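Long-range contact in chorismate synthase (Aquifex aeolicus, PDB 1Q1L), which probably catalyses, with reduced FMN, the elimination of phosphate from 5-enolpyruvylshikimate-3-phosphate that yields chorismate, the branch point of aromatic amino acid biosynthesis: residues G171-E176 with D210-T215. Residues are numbered along the deposited sequence; the frame is centred on the assembly and turned at random.
Sequences GQKEVE and DEEFKT
At the edge of an antiparallel sheet, the short outermost strand 173-174 meets the first turn of helix 210-221 through K173, which lies over the ring of F213 and ends on the carboxylate of E212. With chi1 at -174° and the next two torsions also near 180°, K173 reaches out fully extended to CE, which lies over one face of the ring. CG of K173 lies 3.5 Å from CE2 of F213; further out, CE makes a CH-pi contact 3.6 Å from the F213 ring centroid. A bend at chi4 (54°) then turns the ammonium toward E212. There NZ forms a 2.7 Å salt bridge with OE1 of E212, which it meets from above the carboxylate plane, 62° out of it. NZ also stands 4.8 Å from the F213 centroid, an off-centre cation-pi contact. Strand 173-174 follows the long strand 162-170 and pairs back on it, V175 bonding V168 through the backbone, while the helix packs beside this edge strand through E212 and F213. CG2 of V175 touches CZ of F213 obliquely at 4.1 Å, and L202 and I204, in the loop before the helix, also pack on the phenylalanine. An alanine in place of F213 would probably leave the K173 methylenes without their aromatic support and its ammonium freer to swing away from E212. The hydroxyl of Y216, further along the helix, hydrogen-bonds the backbone N of Q172.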
loop_
_atom_site.group_PDB
_atom_site.type_symbol
_atom_site.label_atom_id
_atom_site.label_comp_id
_atom_site.label_asym_id
_atom_site.label_seq_id
_atom_site.Cartn_x
_atom_site.Cartn_y
_atom_site.Cartn_z
ATOM N N GLY A 171 -20.500 27.196 -17.212
ATOM C CA GLY A 171 -21.814 27.061 -17.808
ATOM C C GLY A 171 -21.629 26.905 -19.302
ATOM O O GLY A 171 -20.685 26.247 -19.741
ATOM N N GLN A 172 -22.513 27.510 -20.090
ATOM C CA GLN A 172 -22.412 27.417 -21.541
ATOM C C GLN A 172 -21.419 28.423 -22.115
ATOM O O GLN A 172 -21.050 28.339 -23.287
ATOM C CB GLN A 172 -23.785 27.628 -22.185
ATOM C CG GLN A 172 -24.721 26.423 -22.109
ATOM C CD GLN A 172 -24.182 25.208 -22.855
ATOM O OE1 GLN A 172 -23.393 25.341 -23.795
ATOM N NE2 GLN A 172 -24.623 24.019 -22.451
ATOM N N LYS A 173 -20.981 29.369 -21.290
ATOM C CA LYS A 173 -20.042 30.390 -21.742
ATOM C C LYS A 173 -18.586 29.950 -21.615
ATOM O O LYS A 173 -18.104 29.667 -20.516
ATOM C CB LYS A 173 -20.257 31.689 -20.961
ATOM C CG LYS A 173 -19.420 32.843 -21.485
ATOM C CD LYS A 173 -19.795 34.159 -20.829
ATOM C CE LYS A 173 -18.995 35.301 -21.433
ATOM N NZ LYS A 173 -19.142 35.333 -22.917
ATOM N N GLU A 174 -17.888 29.911 -22.744
ATOM C CA GLU A 174 -16.495 29.490 -22.769
ATOM C C GLU A 174 -15.532 30.620 -23.129
ATOM O O GLU A 174 -15.931 31.632 -23.712
ATOM C CB GLU A 174 -16.315 28.356 -23.779
ATOM C CG GLU A 174 -17.455 27.357 -23.813
ATOM C CD GLU A 174 -17.116 26.118 -24.622
ATOM O OE1 GLU A 174 -16.293 25.311 -24.145
ATOM O OE2 GLU A 174 -17.662 25.952 -25.734
ATOM N N VAL A 175 -14.263 30.447 -22.771
ATOM C CA VAL A 175 -13.249 31.435 -23.108
ATOM C C VAL A 175 -12.836 31.067 -24.529
ATOM O O VAL A 175 -12.016 30.177 -24.746
ATOM C CB VAL A 175 -12.026 31.357 -22.168
ATOM C CG1 VAL A 175 -10.940 32.304 -22.653
ATOM C CG2 VAL A 175 -12.437 31.723 -20.743
ATOM N N GLU A 176 -13.426 31.762 -25.496
ATOM C CA GLU A 176 -13.176 31.504 -26.908
ATOM C C GLU A 176 -11.729 31.626 -27.359
ATOM O O GLU A 176 -11.301 30.914 -28.263
ATOM C CB GLU A 176 -14.069 32.416 -27.750
ATOM C CG GLU A 176 -15.550 32.279 -27.412
ATOM C CD GLU A 176 -16.084 30.872 -27.642
ATOM O OE1 GLU A 176 -17.266 30.627 -27.320
ATOM O OE2 GLU A 176 -15.332 30.011 -28.148
ATOM N N ASP A 210 -14.290 39.360 -17.284
ATOM C CA ASP A 210 -14.960 39.188 -15.999
ATOM C C ASP A 210 -16.384 39.729 -15.976
ATOM O O ASP A 210 -17.338 38.968 -15.802
ATOM C CB ASP A 210 -14.138 39.838 -14.885
ATOM C CG ASP A 210 -12.979 38.963 -14.424
ATOM O OD1 ASP A 210 -12.290 38.372 -15.287
ATOM O OD2 ASP A 210 -12.756 38.874 -13.196
ATOM N N GLU A 211 -16.524 41.041 -16.153
ATOM C CA GLU A 211 -17.838 41.676 -16.146
ATOM C C GLU A 211 -18.799 40.921 -17.054
ATOM O O GLU A 211 -19.952 40.680 -16.692
ATOM C CB GLU A 211 -17.720 43.128 -16.607
ATOM C CG GLU A 211 -16.714 43.935 -15.806
ATOM C CD GLU A 211 -16.950 43.836 -14.313
ATOM O OE1 GLU A 211 -18.070 44.171 -13.865
ATOM O OE2 GLU A 211 -16.017 43.420 -13.591
ATOM N N GLU A 212 -18.313 40.546 -18.232
ATOM C CA GLU A 212 -19.119 39.808 -19.193
ATOM C C GLU A 212 -19.593 38.492 -18.584
ATOM O O GLU A 212 -20.772 38.146 -18.672
ATOM C CB GLU A 212 -18.303 39.531 -20.454
ATOM C CG GLU A 212 -19.059 38.762 -21.524
ATOM C CD GLU A 212 -18.213 38.501 -22.750
ATOM O OE1 GLU A 212 -18.725 37.881 -23.708
ATOM O OE2 GLU A 212 -17.037 38.918 -22.760
ATOM N N PHE A 213 -18.670 37.759 -17.966
ATOM C CA PHE A 213 -19.015 36.487 -17.339
ATOM C C PHE A 213 -19.922 36.690 -16.133
ATOM O O PHE A 213 -20.877 35.939 -15.936
ATOM C CB PHE A 213 -17.755 35.728 -16.909
ATOM C CG PHE A 213 -17.183 34.846 -17.983
ATOM C CD1 PHE A 213 -16.431 35.384 -19.020
ATOM C CD2 PHE A 213 -17.431 33.476 -17.974
ATOM C CE1 PHE A 213 -15.934 34.571 -20.036
ATOM C CE2 PHE A 213 -16.942 32.656 -18.981
ATOM C CZ PHE A 213 -16.190 33.203 -20.015
ATOM N N LYS A 214 -19.621 37.704 -15.328
ATOM C CA LYS A 214 -20.420 37.998 -14.146
ATOM C C LYS A 214 -21.875 38.244 -14.536
ATOM O O LYS A 214 -22.788 37.984 -13.757
ATOM C CB LYS A 214 -19.865 39.223 -13.417
ATOM C CG LYS A 214 -18.380 39.140 -13.110
ATOM C CD LYS A 214 -18.081 39.484 -11.660
ATOM C CE LYS A 214 -18.492 40.906 -11.311
ATOM N NZ LYS A 214 -18.236 41.222 -9.874
ATOM N N THR A 215 -22.083 38.746 -15.748
ATOM C CA THR A 215 -23.427 39.017 -16.237
ATOM C C THR A 215 -24.151 37.706 -16.528
ATOM O O THR A 215 -25.237 37.457 -16.005
ATOM C CB THR A 215 -23.390 39.869 -17.524
ATOM O OG1 THR A 215 -22.858 41.165 -17.219
ATOM C CG2 THR A 215 -24.788 40.019 -18.111
#